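Local coordinates for protein probable transcriptional regulator (Rhodococcus jostii, PDB 3ON2) that probably binds DNA as a TetR-family transcriptional regulator, though its precise function is unknown, at residues A[28-33]-A[58-63]. Numbering follows the deposited sequence.
Sequences DGVDGL and ALLDAL
Val30 meets Leu60, and Leu33 meets both Leu60 and Leu63, in the N-terminal, probably DNA-binding, domain of a TetR-family protein. Segment 28-33 is the turn between helix 13-28 and helix 35-41, the latter lying in the predicted helix-turn-helix. Segment 58-63 belongs to helix 56-81, which follows that motif and runs on toward the ligand-binding part of the chain. The contact is wholly apolar, with no hydrogen bond across it.

Helix 13-28 ends at Asp28. Gly29 then leaves helical geometry with a positive phi of 85°, backbone angles that favour glycine. This change of direction leads into a short 3-10 turn, in which Gly32 N bonds to Gly29 O at 2.9 Å. Val30 starts that turn and adds a smaller contact. Its CG2, anti to the backbone N, comes within 4.1 Å of Leu60 CD2. The two side chains lie roughly perpendicular. The next turn bond, from Leu33 N to Val30 O at 3.1 Å, carries the chain back to an extended residue.

Leu33 is buried and makes the main contact. Its CB points toward helix 56-81. CG lies anti to the carbonyl carbon (chi1 -80°) and CD1 continues the extended chain (chi2 -175°), which carries this methyl to the helix. Leu60 runs past it in the opposite direction, while Leu63 meets it tip to tip. One methyl of Leu33 thus touches two leucines spaced three residues apart on the helix. Ala21 of helix 13-28 and Leu38 of helix 35-41 also touch Leu33, so this side chain joins three helices of the domain. The backbone O of Leu33 accepts a hydrogen bond from Arg56 NE. Leu33 CD1 lies 3.6 Å from Leu60 CD2 and 3.8 Å from Leu63 CD1.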
loop_
_atom_site.group_PDB
_atom_site.type_symbol
_atom_site.label_atom_id
_atom_site.label_comp_id
_atom_site.label_asym_id
_atom_site.label_seq_id
_atom_site.Cartn_x
_atom_site.Cartn_y
_atom_site.Cartn_z
ATOM N N ASP A 28 16.448 -8.684 -0.039
ATOM C CA ASP A 28 16.899 -9.503 -1.162
ATOM C C ASP A 28 15.930 -9.553 -2.353
ATOM O O ASP A 28 16.278 -10.083 -3.408
ATOM C CB ASP A 28 17.207 -10.945 -0.695
ATOM C CG ASP A 28 18.328 -11.028 0.374
ATOM O OD1 ASP A 28 19.278 -10.201 0.361
ATOM O OD2 ASP A 28 18.267 -11.958 1.229
ATOM N N GLY A 29 14.719 -9.024 -2.199
ATOM C CA GLY A 29 13.713 -9.139 -3.255
ATOM C C GLY A 29 12.916 -10.438 -3.217
ATOM O O GLY A 29 13.265 -11.376 -2.504
ATOM N N VAL A 30 11.835 -10.494 -3.990
ATOM C CA VAL A 30 10.932 -11.666 -4.001
ATOM C C VAL A 30 11.633 -12.994 -4.360
ATOM O O VAL A 30 11.271 -14.055 -3.840
ATOM C CB VAL A 30 9.681 -11.414 -4.892
ATOM C CG1 VAL A 30 10.066 -11.268 -6.350
ATOM C CG2 VAL A 30 8.632 -12.520 -4.717
ATOM N N ASP A 31 12.654 -12.934 -5.210
ATOM C CA ASP A 31 13.406 -14.144 -5.596
ATOM C C ASP A 31 14.331 -14.646 -4.476
ATOM O O ASP A 31 14.769 -15.799 -4.504
ATOM C CB ASP A 31 14.183 -13.931 -6.909
ATOM C CG ASP A 31 13.266 -13.563 -8.089
ATOM O OD1 ASP A 31 12.141 -14.107 -8.188
ATOM O OD2 ASP A 31 13.662 -12.720 -8.926
ATOM N N GLY A 32 14.607 -13.792 -3.488
ATOM C CA GLY A 32 15.297 -14.229 -2.272
ATOM C C GLY A 32 14.380 -14.886 -1.238
ATOM O O GLY A 32 14.832 -15.291 -0.154
ATOM N N LEU A 33 13.091 -14.995 -1.560
ATOM C CA LEU A 33 12.134 -15.610 -0.639
ATOM C C LEU A 33 12.033 -17.104 -0.814
ATOM O O LEU A 33 11.694 -17.599 -1.900
ATOM C CB LEU A 33 10.738 -15.009 -0.785
ATOM C CG LEU A 33 10.450 -13.679 -0.105
ATOM C CD1 LEU A 33 8.995 -13.363 -0.299
ATOM C CD2 LEU A 33 10.778 -13.761 1.385
ATOM N N ALA A 58 1.089 -19.577 -1.012
ATOM C CA ALA A 58 0.254 -19.181 0.123
ATOM C C ALA A 58 0.972 -18.100 0.957
ATOM O O ALA A 58 0.356 -17.143 1.408
ATOM C CB ALA A 58 -0.106 -20.387 0.976
ATOM N N LEU A 59 2.280 -18.251 1.132
ATOM C CA LEU A 59 3.085 -17.206 1.776
ATOM C C LEU A 59 3.028 -15.842 1.042
ATOM O O LEU A 59 2.822 -14.768 1.676
ATOM C CB LEU A 59 4.544 -17.663 1.914
ATOM C CG LEU A 59 5.493 -16.600 2.479
ATOM C CD1 LEU A 59 5.119 -16.293 3.925
ATOM C CD2 LEU A 59 6.936 -17.107 2.389
ATOM N N LEU A 60 3.199 -15.876 -0.280
ATOM C CA LEU A 60 3.223 -14.627 -1.064
ATOM C C LEU A 60 1.863 -13.939 -1.047
ATOM O O LEU A 60 1.795 -12.702 -0.956
ATOM C CB LEU A 60 3.670 -14.855 -2.508
ATOM C CG LEU A 60 5.024 -15.504 -2.738
ATOM C CD1 LEU A 60 5.227 -15.825 -4.206
ATOM C CD2 LEU A 60 6.147 -14.583 -2.198
ATOM N N ASP A 61 0.796 -14.744 -1.149
ATOM C CA ASP A 61 -0.578 -14.240 -1.090
ATOM C C ASP A 61 -0.823 -13.559 0.271
ATOM O O ASP A 61 -1.452 -12.503 0.326
ATOM C CB ASP A 61 -1.591 -15.378 -1.283
ATOM C CG ASP A 61 -1.642 -15.922 -2.734
ATOM O OD1 ASP A 61 -1.006 -15.341 -3.659
ATOM O OD2 ASP A 61 -2.360 -16.937 -2.946
ATOM N N ALA A 62 -0.333 -14.180 1.351
ATOM C CA ALA A 62 -0.444 -13.636 2.710
ATOM C C ALA A 62 0.305 -12.312 2.875
ATOM O O ALA A 62 -0.233 -11.388 3.475
ATOM C CB ALA A 62 0.024 -14.656 3.759
ATOM N N LEU A 63 1.522 -12.222 2.336
ATOM C CA LEU A 63 2.303 -10.976 2.345
ATOM C C LEU A 63 1.613 -9.859 1.576
ATOM O O LEU A 63 1.497 -8.721 2.055
ATOM C CB LEU A 63 3.670 -11.219 1.700
ATOM C CG LEU A 63 4.726 -11.856 2.595
ATOM C CD1 LEU A 63 5.920 -12.357 1.752
ATOM C CD2 LEU A 63 5.185 -10.835 3.637
#